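Local coordinates for nuclease NucT (Helicobacter pylori, PDB 6EHI), which is a nuclease of the PLD-like family, with two subunits in its assembly, each built on a mixed beta-sheet flanked by helices, at residues S8-P13 / R17-S22; A49-A54 / I77-K82; I63-S68 / Y102-Q107; E67-H70 / Q74-I77; K126-F129 / Y133-L136. The protein carries 1 engineered substitution. One frame throughout, in Å; residues are numbered along the deposited sequence.

Interaction 1: residues S8-P13 / R17-S22; sequences SLFVLP and RDALNS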
# COMPACT_ATOMS: atom_id res chain seq x y z
N SER A 8 1.63 12.72 7.39
CA SER A 8 0.21 12.62 7.68
C SER A 8 -0.36 11.26 7.35
O SER A 8 -0.40 10.88 6.20
CB SER A 8 -0.62 13.73 7.08
OG SER A 8 -0.06 14.95 7.50
N LEU A 9 -0.69 10.51 8.39
CA LEU A 9 -1.34 9.19 8.23
C LEU A 9 -2.83 9.25 8.31
O LEU A 9 -3.43 9.79 9.27
CB LEU A 9 -0.82 8.20 9.27
CG LEU A 9 -1.43 6.79 9.32
CD1 LEU A 9 -1.05 6.01 8.04
CD2 LEU A 9 -0.91 6.14 10.57
N PHE A 10 -3.48 8.62 7.33
CA PHE A 10 -4.88 8.40 7.39
C PHE A 10 -5.17 6.90 7.47
O PHE A 10 -4.73 6.11 6.66
CB PHE A 10 -5.59 8.97 6.18
CG PHE A 10 -5.33 10.43 5.95
CD1 PHE A 10 -4.22 10.82 5.22
CD2 PHE A 10 -6.14 11.42 6.51
CE1 PHE A 10 -3.93 12.16 5.04
CE2 PHE A 10 -5.87 12.77 6.33
CZ PHE A 10 -4.76 13.11 5.60
N VAL A 11 -6.01 6.53 8.44
CA VAL A 11 -6.36 5.15 8.60
C VAL A 11 -7.82 5.03 8.17
O VAL A 11 -8.76 5.61 8.79
CB VAL A 11 -6.13 4.56 10.02
CG1 VAL A 11 -6.61 3.11 10.03
CG2 VAL A 11 -4.67 4.80 10.53
N LEU A 12 -8.03 4.25 7.14
CA LEU A 12 -9.35 4.03 6.58
C LEU A 12 -9.98 2.73 7.13
O LEU A 12 -9.25 1.81 7.47
CB LEU A 12 -9.26 3.97 5.04
CG LEU A 12 -8.93 5.27 4.35
CD1 LEU A 12 -7.42 5.53 4.47
CD2 LEU A 12 -9.39 5.32 2.93
N PRO A 13 -11.31 2.67 7.31
CA PRO A 13 -12.30 3.65 6.85
C PRO A 13 -12.52 4.85 7.77
O PRO A 13 -13.20 5.79 7.41
CB PRO A 13 -13.59 2.81 6.79
CG PRO A 13 -13.40 1.82 7.91
CD PRO A 13 -11.96 1.50 7.95
N ARG A 17 -12.92 9.97 4.45
CA ARG A 17 -13.27 11.26 3.76
C ARG A 17 -12.13 12.22 3.81
O ARG A 17 -11.84 12.86 2.78
CB ARG A 17 -14.49 11.94 4.36
CG ARG A 17 -15.79 11.22 4.06
CD ARG A 17 -16.94 12.08 4.59
NE ARG A 17 -17.81 11.34 5.49
CZ ARG A 17 -18.97 10.77 5.16
NH1 ARG A 17 -19.45 10.85 3.91
NH2 ARG A 17 -19.68 10.12 6.09
N ASP A 18 -11.46 12.33 4.95
CA ASP A 18 -10.25 13.16 5.09
C ASP A 18 -9.14 12.65 4.16
O ASP A 18 -8.36 13.48 3.65
CB ASP A 18 -9.68 13.18 6.51
CG ASP A 18 -10.54 13.94 7.48
OD1 ASP A 18 -11.50 14.65 7.02
OD2 ASP A 18 -10.23 13.80 8.71
N ALA A 19 -9.02 11.31 4.04
CA ALA A 19 -8.05 10.69 3.11
C ALA A 19 -8.29 11.09 1.65
O ALA A 19 -7.35 11.57 0.95
CB ALA A 19 -8.04 9.20 3.27
N LEU A 20 -9.53 10.92 1.20
CA LEU A 20 -9.87 11.26 -0.17
C LEU A 20 -9.61 12.72 -0.39
O LEU A 20 -8.88 13.09 -1.37
CB LEU A 20 -11.29 10.85 -0.53
CG LEU A 20 -11.75 11.06 -1.94
CD1 LEU A 20 -10.82 10.35 -2.90
CD2 LEU A 20 -13.19 10.61 -2.11
N ASN A 21 -10.11 13.55 0.52
CA ASN A 21 -10.02 14.99 0.36
C ASN A 21 -8.54 15.41 0.34
O ASN A 21 -8.19 16.31 -0.41
CB ASN A 21 -10.82 15.76 1.50
CG ASN A 21 -12.36 15.64 1.40
OD1 ASN A 21 -12.93 15.30 0.39
ND2 ASN A 21 -13.02 15.93 2.52
N SER A 22 -7.65 14.78 1.13
CA SER A 22 -6.23 15.11 1.13
C SER A 22 -5.62 14.85 -0.26
O SER A 22 -4.79 15.61 -0.76
CB SER A 22 -5.45 14.28 2.15
OG SER A 22 -4.06 14.60 2.24

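Interaction 2: residues A49-A54 / I77-K82; sequences AIKSVA and IGYLDK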
# COMPACT_ATOMS: atom_id res chain seq x y z
N ALA A 49 -10.34 15.30 -10.96
CA ALA A 49 -9.38 16.16 -10.30
C ALA A 49 -8.09 16.26 -11.10
O ALA A 49 -7.51 17.37 -11.26
CB ALA A 49 -9.09 15.69 -8.87
N ILE A 50 -7.66 15.14 -11.68
CA ILE A 50 -6.55 15.13 -12.64
C ILE A 50 -6.82 15.98 -13.89
O ILE A 50 -6.00 16.86 -14.21
CB ILE A 50 -6.13 13.70 -13.00
CG1 ILE A 50 -5.53 12.98 -11.81
CG2 ILE A 50 -5.17 13.70 -14.14
CD1 ILE A 50 -5.47 11.46 -11.99
N LYS A 51 -7.98 15.77 -14.52
CA LYS A 51 -8.41 16.61 -15.65
C LYS A 51 -8.38 18.11 -15.29
O LYS A 51 -7.91 18.96 -16.07
CB LYS A 51 -9.81 16.21 -16.15
CG LYS A 51 -9.84 14.91 -16.93
CD LYS A 51 -11.24 14.59 -17.43
CE LYS A 51 -11.27 13.65 -18.64
NZ LYS A 51 -12.35 14.02 -19.64
N SER A 52 -8.83 18.41 -14.07
CA SER A 52 -8.96 19.79 -13.63
C SER A 52 -7.58 20.44 -13.56
O SER A 52 -7.36 21.53 -14.02
CB SER A 52 -9.63 19.83 -12.24
OG SER A 52 -9.81 21.18 -11.84
N VAL A 53 -6.61 19.73 -12.99
CA VAL A 53 -5.31 20.29 -12.89
C VAL A 53 -4.53 20.28 -14.24
O VAL A 53 -3.88 21.27 -14.58
CB VAL A 53 -4.55 19.71 -11.69
CG1 VAL A 53 -4.05 18.33 -12.00
CG2 VAL A 53 -3.47 20.67 -11.25
N ALA A 54 -4.66 19.22 -15.05
CA ALA A 54 -4.09 19.15 -16.40
C ALA A 54 -4.69 20.33 -17.21
O ALA A 54 -3.99 20.95 -17.99
CB ALA A 54 -4.42 17.84 -17.09
N ILE A 77 -8.07 4.88 -17.54
CA ILE A 77 -7.02 5.10 -18.55
C ILE A 77 -7.59 5.66 -19.86
O ILE A 77 -7.05 6.60 -20.38
CB ILE A 77 -6.07 3.87 -18.73
CG1 ILE A 77 -4.86 4.27 -19.54
CG2 ILE A 77 -6.77 2.61 -19.25
CD1 ILE A 77 -3.75 3.26 -19.47
N GLY A 78 -8.70 5.06 -20.32
CA GLY A 78 -9.36 5.53 -21.53
C GLY A 78 -9.90 6.94 -21.44
O GLY A 78 -9.76 7.70 -22.35
N TYR A 79 -10.42 7.29 -20.28
CA TYR A 79 -11.01 8.61 -19.99
C TYR A 79 -9.89 9.66 -19.97
O TYR A 79 -10.10 10.75 -20.39
CB TYR A 79 -11.85 8.47 -18.68
CG TYR A 79 -12.53 9.70 -18.09
CD1 TYR A 79 -13.60 10.33 -18.75
CD2 TYR A 79 -12.17 10.19 -16.82
CE1 TYR A 79 -14.24 11.45 -18.20
CE2 TYR A 79 -12.81 11.29 -16.27
CZ TYR A 79 -13.84 11.91 -16.95
OH TYR A 79 -14.45 13.00 -16.38
N LEU A 80 -8.65 9.28 -19.57
CA LEU A 80 -7.59 10.24 -19.44
C LEU A 80 -6.56 10.21 -20.55
O LEU A 80 -5.77 11.16 -20.71
CB LEU A 80 -6.89 10.01 -18.07
CG LEU A 80 -7.72 10.31 -16.84
CD1 LEU A 80 -6.92 9.91 -15.63
CD2 LEU A 80 -7.93 11.81 -16.80
N ASP A 81 -6.56 9.17 -21.35
CA ASP A 81 -5.50 8.92 -22.33
C ASP A 81 -5.00 10.12 -23.19
O ASP A 81 -3.81 10.52 -23.16
CB ASP A 81 -5.94 7.77 -23.24
CG ASP A 81 -4.97 7.50 -24.38
OD1 ASP A 81 -3.76 7.82 -24.32
OD2 ASP A 81 -5.44 6.92 -25.39
N LYS A 82 -5.90 10.67 -23.95
CA LYS A 82 -5.51 11.75 -24.86
C LYS A 82 -5.79 13.15 -24.27
O LYS A 82 -5.79 14.14 -24.98
CB LYS A 82 -6.19 11.56 -26.25
CG LYS A 82 -5.51 10.52 -27.15
CD LYS A 82 -6.39 10.12 -28.35
CE LYS A 82 -6.35 8.63 -28.60
NZ LYS A 82 -4.96 8.19 -28.91

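Interaction 3: residues I63-S68 / Y102-Q107; sequences IYDYES and YGIMNQ. Engineered in segment 102-107: Asn106 (natural residue His).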
# COMPACT_ATOMS: atom_id res chain seq x y z
N ILE A 63 1.29 5.90 -14.62
CA ILE A 63 1.64 4.48 -14.92
C ILE A 63 0.57 3.59 -14.30
O ILE A 63 0.38 3.64 -13.07
CB ILE A 63 3.03 4.11 -14.36
CG1 ILE A 63 4.08 5.14 -14.81
CG2 ILE A 63 3.31 2.67 -14.68
CD1 ILE A 63 5.49 4.98 -14.23
N TYR A 64 -0.23 2.87 -15.11
CA TYR A 64 -1.21 1.89 -14.65
C TYR A 64 -0.68 0.46 -14.70
O TYR A 64 0.06 0.06 -15.68
CB TYR A 64 -2.39 1.96 -15.55
CG TYR A 64 -3.28 3.17 -15.58
CD1 TYR A 64 -2.91 4.39 -16.26
CD2 TYR A 64 -4.50 3.18 -14.87
CE1 TYR A 64 -3.76 5.47 -16.32
CE2 TYR A 64 -5.33 4.28 -14.90
CZ TYR A 64 -4.97 5.42 -15.62
OH TYR A 64 -5.78 6.53 -15.63
N ASP A 65 -1.08 -0.42 -13.79
CA ASP A 65 -0.82 -1.86 -13.99
C ASP A 65 -1.35 -2.37 -15.37
O ASP A 65 -2.50 -2.07 -15.75
CB ASP A 65 -1.38 -2.72 -12.86
CG ASP A 65 -1.27 -4.21 -13.11
OD1 ASP A 65 -0.17 -4.71 -12.97
OD2 ASP A 65 -2.31 -4.89 -13.45
N TYR A 66 -0.51 -3.15 -16.05
CA TYR A 66 -0.83 -3.60 -17.41
C TYR A 66 -2.04 -4.54 -17.41
O TYR A 66 -3.06 -4.25 -18.03
CB TYR A 66 0.43 -4.30 -18.05
CG TYR A 66 0.14 -4.79 -19.44
CD1 TYR A 66 -0.57 -5.97 -19.66
CD2 TYR A 66 0.44 -3.99 -20.52
CE1 TYR A 66 -0.88 -6.35 -20.95
CE2 TYR A 66 0.14 -4.37 -21.81
CZ TYR A 66 -0.55 -5.52 -22.00
OH TYR A 66 -0.86 -5.90 -23.30
N GLU A 67 -2.01 -5.61 -16.67
CA GLU A 67 -3.17 -6.56 -16.74
C GLU A 67 -4.50 -5.93 -16.28
O GLU A 67 -5.56 -6.19 -16.82
CB GLU A 67 -2.90 -7.81 -15.96
CG GLU A 67 -1.82 -8.71 -16.55
CD GLU A 67 -2.11 -9.22 -17.98
OE1 GLU A 67 -3.30 -9.39 -18.33
OE2 GLU A 67 -1.12 -9.43 -18.77
N SER A 68 -4.44 -5.06 -15.29
CA SER A 68 -5.64 -4.50 -14.72
C SER A 68 -6.26 -3.45 -15.62
O SER A 68 -7.44 -3.09 -15.46
CB SER A 68 -5.32 -3.97 -13.30
OG SER A 68 -6.42 -3.36 -12.72
N TYR A 102 4.09 -13.11 -15.19
CA TYR A 102 4.75 -11.87 -14.74
C TYR A 102 4.03 -11.26 -13.49
O TYR A 102 2.86 -11.49 -13.29
CB TYR A 102 4.73 -10.80 -15.84
CG TYR A 102 5.63 -11.15 -17.03
CD1 TYR A 102 5.13 -11.95 -18.05
CD2 TYR A 102 6.92 -10.70 -17.12
CE1 TYR A 102 5.92 -12.26 -19.16
CE2 TYR A 102 7.72 -11.01 -18.21
CZ TYR A 102 7.21 -11.79 -19.22
OH TYR A 102 8.01 -12.10 -20.34
N GLY A 103 4.82 -10.48 -12.74
CA GLY A 103 4.32 -9.66 -11.66
C GLY A 103 3.37 -8.56 -12.12
O GLY A 103 3.04 -8.38 -13.30
N ILE A 104 2.95 -7.79 -11.12
CA ILE A 104 2.08 -6.70 -11.29
C ILE A 104 2.75 -5.38 -10.88
O ILE A 104 3.76 -5.34 -10.21
CB ILE A 104 0.74 -6.86 -10.52
CG1 ILE A 104 0.98 -7.15 -9.04
CG2 ILE A 104 -0.15 -7.90 -11.18
CD1 ILE A 104 -0.33 -6.94 -8.27
N MET A 105 2.20 -4.26 -11.36
CA MET A 105 2.65 -2.96 -10.92
C MET A 105 1.63 -2.56 -9.79
O MET A 105 0.56 -2.10 -10.06
CB MET A 105 2.63 -1.93 -12.10
CG MET A 105 3.54 -0.71 -11.81
SD MET A 105 3.19 0.19 -10.28
CE MET A 105 1.63 0.93 -10.66
N ASN A 106 1.97 -2.95 -8.59
CA ASN A 106 1.03 -2.76 -7.43
C ASN A 106 1.21 -1.51 -6.66
O ASN A 106 0.50 -1.32 -5.60
CB ASN A 106 1.18 -3.88 -6.47
CG ASN A 106 -0.05 -4.06 -5.62
OD1 ASN A 106 -1.21 -4.11 -6.14
ND2 ASN A 106 0.19 -4.25 -4.32
N GLN A 107 2.09 -0.58 -7.02
CA GLN A 107 2.16 0.67 -6.34
C GLN A 107 0.88 1.52 -6.36
O GLN A 107 0.07 1.39 -7.28
CB GLN A 107 3.26 1.54 -6.95
CG GLN A 107 4.64 0.91 -6.77
CD GLN A 107 5.75 1.76 -7.35
OE1 GLN A 107 5.51 2.90 -7.89
NE2 GLN A 107 6.93 1.20 -7.31

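Interaction 4: residues E67-H70 / Q74-I77; sequences ESNH and QSTI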
# COMPACT_ATOMS: atom_id res chain seq x y z
N GLU A 67 -2.01 -5.61 -16.67
CA GLU A 67 -3.17 -6.56 -16.74
C GLU A 67 -4.50 -5.93 -16.28
O GLU A 67 -5.56 -6.19 -16.82
CB GLU A 67 -2.90 -7.81 -15.96
CG GLU A 67 -1.82 -8.71 -16.55
CD GLU A 67 -2.11 -9.22 -17.98
OE1 GLU A 67 -3.30 -9.39 -18.33
OE2 GLU A 67 -1.12 -9.43 -18.77
N SER A 68 -4.44 -5.06 -15.29
CA SER A 68 -5.64 -4.50 -14.72
C SER A 68 -6.26 -3.45 -15.62
O SER A 68 -7.44 -3.09 -15.46
CB SER A 68 -5.32 -3.97 -13.30
OG SER A 68 -6.42 -3.36 -12.72
N ASN A 69 -5.47 -2.90 -16.57
CA ASN A 69 -5.88 -1.65 -17.23
C ASN A 69 -5.87 -1.66 -18.74
O ASN A 69 -6.42 -0.71 -19.36
CB ASN A 69 -5.03 -0.45 -16.69
CG ASN A 69 -5.36 -0.15 -15.23
OD1 ASN A 69 -6.42 0.44 -14.93
ND2 ASN A 69 -4.48 -0.59 -14.32
N HIS A 70 -5.24 -2.69 -19.30
CA HIS A 70 -4.99 -2.66 -20.77
C HIS A 70 -6.30 -2.80 -21.53
O HIS A 70 -6.47 -2.25 -22.64
CB HIS A 70 -3.96 -3.69 -21.18
CG HIS A 70 -4.48 -5.07 -21.35
ND1 HIS A 70 -4.59 -5.98 -20.30
CD2 HIS A 70 -4.85 -5.74 -22.47
CE1 HIS A 70 -5.09 -7.12 -20.76
NE2 HIS A 70 -5.25 -7.00 -22.07
N GLN A 74 -13.85 -0.05 -16.94
CA GLN A 74 -14.08 0.65 -15.67
C GLN A 74 -12.82 1.42 -15.30
O GLN A 74 -12.90 2.29 -14.40
CB GLN A 74 -14.40 -0.30 -14.51
CG GLN A 74 -15.89 -0.61 -14.35
CD GLN A 74 -16.37 -1.43 -15.49
OE1 GLN A 74 -16.01 -2.61 -15.58
NE2 GLN A 74 -17.17 -0.83 -16.38
N SER A 75 -11.72 1.13 -15.97
CA SER A 75 -10.45 1.91 -15.73
C SER A 75 -10.56 3.28 -16.28
O SER A 75 -11.21 3.50 -17.29
CB SER A 75 -9.25 1.23 -16.30
OG SER A 75 -8.07 2.08 -16.25
N THR A 76 -9.96 4.23 -15.58
CA THR A 76 -9.88 5.63 -16.01
C THR A 76 -8.89 5.87 -17.18
O THR A 76 -8.85 6.99 -17.72
CB THR A 76 -9.50 6.58 -14.88
OG1 THR A 76 -8.25 6.14 -14.30
CG2 THR A 76 -10.53 6.65 -13.76
N ILE A 77 -8.07 4.88 -17.54
CA ILE A 77 -7.02 5.10 -18.55
C ILE A 77 -7.59 5.66 -19.86
O ILE A 77 -7.05 6.60 -20.38
CB ILE A 77 -6.07 3.87 -18.73
CG1 ILE A 77 -4.86 4.27 -19.54
CG2 ILE A 77 -6.77 2.61 -19.25
CD1 ILE A 77 -3.75 3.26 -19.47

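Interaction 5: residues K126-F129 / Y133-L136; sequences KNAF and YEVL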
# COMPACT_ATOMS: atom_id res chain seq x y z
N LYS A 126 -13.78 3.74 -5.49
CA LYS A 126 -14.75 3.99 -4.45
C LYS A 126 -14.60 2.90 -3.37
O LYS A 126 -14.68 3.24 -2.18
CB LYS A 126 -16.14 4.09 -5.06
CG LYS A 126 -16.28 5.39 -5.86
CD LYS A 126 -17.63 5.51 -6.58
CE LYS A 126 -18.76 5.91 -5.66
NZ LYS A 126 -19.95 5.14 -6.09
N ASN A 127 -14.33 1.64 -3.74
CA ASN A 127 -14.22 0.51 -2.80
C ASN A 127 -13.25 0.81 -1.72
O ASN A 127 -13.54 0.64 -0.55
CB ASN A 127 -13.87 -0.80 -3.47
CG ASN A 127 -15.07 -1.50 -4.00
OD1 ASN A 127 -16.17 -1.32 -3.49
ND2 ASN A 127 -14.90 -2.22 -5.03
N ALA A 128 -12.10 1.31 -2.12
CA ALA A 128 -11.04 1.66 -1.16
C ALA A 128 -11.39 2.87 -0.22
O ALA A 128 -11.10 2.88 0.95
CB ALA A 128 -9.78 1.91 -1.98
N PHE A 129 -12.05 3.90 -0.74
CA PHE A 129 -12.35 5.07 -0.05
C PHE A 129 -13.72 5.02 0.68
O PHE A 129 -14.11 5.98 1.34
CB PHE A 129 -12.20 6.24 -0.99
CG PHE A 129 -10.79 6.62 -1.23
CD1 PHE A 129 -10.15 7.32 -0.29
CD2 PHE A 129 -10.09 6.22 -2.39
CE1 PHE A 129 -8.88 7.68 -0.42
CE2 PHE A 129 -8.78 6.60 -2.55
CZ PHE A 129 -8.17 7.33 -1.58
N TYR A 133 -10.65 -1.31 4.90
CA TYR A 133 -9.53 -0.87 5.79
C TYR A 133 -8.34 -0.60 4.84
O TYR A 133 -7.97 -1.43 4.00
CB TYR A 133 -9.17 -1.85 6.92
CG TYR A 133 -10.27 -2.04 7.92
CD1 TYR A 133 -11.33 -2.94 7.67
CD2 TYR A 133 -10.27 -1.36 9.09
CE1 TYR A 133 -12.32 -3.14 8.63
CE2 TYR A 133 -11.30 -1.50 9.97
CZ TYR A 133 -12.31 -2.38 9.75
OH TYR A 133 -13.34 -2.52 10.65
N GLU A 134 -7.73 0.54 5.03
CA GLU A 134 -6.58 0.91 4.20
C GLU A 134 -5.75 1.79 5.04
O GLU A 134 -6.21 2.34 6.07
CB GLU A 134 -7.02 1.76 2.97
CG GLU A 134 -8.02 1.09 2.08
CD GLU A 134 -7.45 0.15 1.03
OE1 GLU A 134 -6.25 -0.23 1.03
OE2 GLU A 134 -8.27 -0.35 0.24
N VAL A 135 -4.58 2.08 4.55
CA VAL A 135 -3.82 3.22 5.04
C VAL A 135 -3.39 4.10 3.88
O VAL A 135 -2.94 3.60 2.79
CB VAL A 135 -2.65 2.87 5.95
CG1 VAL A 135 -3.13 2.26 7.26
CG2 VAL A 135 -1.64 1.97 5.27
N LEU A 136 -3.34 5.40 4.16
CA LEU A 136 -2.86 6.39 3.16
C LEU A 136 -1.90 7.31 3.90
O LEU A 136 -2.31 7.91 4.96
CB LEU A 136 -4.01 7.15 2.55
CG LEU A 136 -3.69 7.95 1.30
CD1 LEU A 136 -4.92 8.01 0.42
CD2 LEU A 136 -3.30 9.34 1.68

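Interaction 1: residues S8-P13 / R17-S22
Phe10 and Ala19 mark the crossing of strand 8-12 with helix 17-22, whose axes come within 8.2 Å and run in largely opposed directions, 131° apart. The Phe10 ring lies against the helix backbone. It is directed there by a first torsion of -55°, with CG anti to the carbonyl carbon. Ala19 CA sits over one face in a CH-pi contact, 4.2 Å from the ring centroid but shifted toward the rim. At the root of the same side chain, Phe10 CB meets Ala19 CB at 3.8 Å. The far end of the ring reaches the next turn of the helix, where Phe10 CZ is 3.7 Å from Ser22 CB. The Asp18 side chain crosses that of Phe10 at about a right angle, its CB 3.8 Å from Phe10 CE2 and its carboxylate plane turned 74° from the ring plane. Two residues along the strand, Leu12 brings its branched end to Ala19, with CD1 3.9 Å from Ala19 CB, so the Ala19 methyl touches both Phe10 and Leu12. Strand 7-12 pairs antiparallel with strand 134-139, Phe129 of helix 126-130 packs on both Leu12 and Ala19, and the second subunit touches Leu9, Val11 and Pro13.

Interaction 2: residues A49-A54 / I77-K82
Lys51 meets Tyr79 because two chains are set to converge: the lysine runs extended from CB to CE and bends at its last torsion (chi4 -142°), while the tyrosine swings CG opposite its own backbone N (chi1 177°). The lysine tail then crosses the aromatic side chain at about a right angle. Lys51 CE lies above the middle of the ring, 3.6 Å from the Tyr79 centroid and only 14° off its normal, a close CH-pi contact. Lys51 NZ, 3.9 Å from the same centroid, adds a cation-pi interaction from a more tilted position, nearest Tyr79 CE1. Lower on the chain, Lys51 CD rests 3.7 Å from Tyr79 OH. Helix 44-54 is the crossover between the parallel strands 33-38 and 59-65, and helix 77-80 lies in the connection from 59-65 to the parallel strand 86-91, so the contact joins successive beta-alpha-beta units above one face of the sheet. Beneath the lysine the interface is apolar. Lys51 CG approaches Leu80 CD2 to 3.6 Å, and Ile50 CD1 meets Leu80 CD1 at 4.2 Å. Ile50 also packs on Val60, and Leu80 on Ile62 and Tyr64, all on strand 59-65.

Interaction 3: residues I63-S68 / Y102-Q107
Ile104 makes the first touch, presenting its CB 3.4 Å from Asp65 OD1. With CG1 between the backbone N and the carbonyl carbon (chi1 54°), CG2 is the branch left beside that oxygen. A glycerol molecule lies near this side chain, and the Ile104 N donates to Asn132 OD1 of the second subunit. At Met105 the contact turns polar. Met105 N donates to Asp65 OD1 over 2.9 Å in a nearly straight bond (165°), arriving on the anti side of the carboxylate and 20° out of its plane. The other oxygen, Asp65 OD2, accepts from Ser68 N at 2.8 Å, which makes Asp65 the N-cap of the short, weakly bonded helix that follows. Asp65 closes strand 59-65, one of the parallel strands in the middle of the sheet, and with both oxygens engaged its carboxylate pins the loop before strand 108-112 to that strand end. Met105 O, buried and without a hydrogen-bonding partner in the model, lies 3.5 Å from Asp65 CB. The methionine chain, bent at its second and third torsions, curls back along the strand and brings CE to within 3.8 Å of Ile63 O; Met105 CG and Ile63 CG2 are 4.4 Å apart. Leu91 and Met155 also border it. Asn106, an engineered replacement of the natural histidine, occupies the first position of the His-x-Lys sequence signature of PLD-like proteins, ahead of Lys108. Its CB points away from residues 63-68, and its ND2 donates to Glu134 OE1 of the second subunit. Gln107 continues into that interface, packing on Val11 of the second subunit.

Interaction 4: residues E67-H70 / Q74-I77
Asn69 and Ser75 are joined by the hydrogen bond that links the two segments: Ser75 OG donates to Asn69 OD1 over 2.7 Å. The hydroxyl approaches the amide oxygen at a C=O...donor angle of 134°, tilted 17° from the carbonyl plane. The same hydroxyl serves two partners: besides donating to Asn69, Ser75 OG accepts from Ile77 N over 3.1 Å in a bond that is almost straight (172°), capping the turn that leads into helix 77-80. On the other side of the amide, Asn69 ND2 donates to Asp65 O and to Tyr39 O. The remaining contact is made by the Ile77 methyl CG2. Held between the backbone N and carbonyl carbon of its residue, Ile77 CG2 sits 3.3 Å from Asn69 O and somewhat farther, 4.4 Å, from Asn69 CB. Tyr64 on strand 59-65 packs against all three touching residues, while Leu90 on strand 86-91 borders Asn69 and Ile77. With its oxygen taken by a hydroxyl donor and its nitrogen giving to two carbonyls, the Asn69 amide has a defined orientation. The short chain of bonds from Ile77 N through Ser75 OG to Asn69 thus couples the start of helix 77-80 to the end of helix 66-69 and satisfies polar groups in a buried place.

Interaction 5: residues K126-F129 / Y133-L136
Glu134 reaches toward Ala128 at the point where strand 134-136 returns past helix 126-129. From CB, which points at the helix, the chain continues with CG anti to the carbonyl carbon (chi1 -57°), and this places Glu134 CG 3.7 Å from Ala128 O. A bend at the next torsion (chi2 -85°) turns the carboxylate along the alanine, so that CD comes to 4.2 Å from Ala128 CB. At the tip, Glu134 OE2 lies 3.5 Å from Ala128 CB and 3.7 Å from Ala128 CA. These are van der Waals contacts, and the hydrogen bonds of the carboxylate lead elsewhere: OE2 bonds with Asn132 ND2 in the turn between the segments, and OE1 with Ser121 OG. The unit is a short helix followed by a tight return into strand 134-139, which runs antiparallel to both 7-12 and 116-120 in the sheet. Glu134 stands at the start of that strand, beside the subunit interface. Two residues further along, the contact becomes apolar. Leu136 carries CD1 to the edge of the Phe129 ring, near the ring plane. The methyl lies 3.9 Å from Phe129 CZ and 4.1 Å from Phe129 CE1, and the two side chains cross at about a right angle. Phe129 also packs on Leu20 and Leu23 of helix 16-28. A glycerol lies near Ala128 and an acetate near Leu136.

How the interactions relate
Interactions 1 and 5 belong together at one end of the sheet: their strands are neighbours, paired through Phe10 with Leu136 and Leu12 with Glu134, and both reach the second subunit. Interaction 3 lies on the opposite side of the chain's centre from interaction 1; it shares helix 66-69 with interaction 4 and meets it through Tyr64, while interaction 4 passes Ile77 on to interaction 2. Interactions 3, 4 and 5 are buried; 1 and 2 lie partly open and rest on apolar or aromatic packing. Hydrogen bonds between segments appear in 3 and 4, and in each a side chain making one also caps a helix or turn within its own segment. The carboxylate in interaction 5 is instead held by residues beyond its segments.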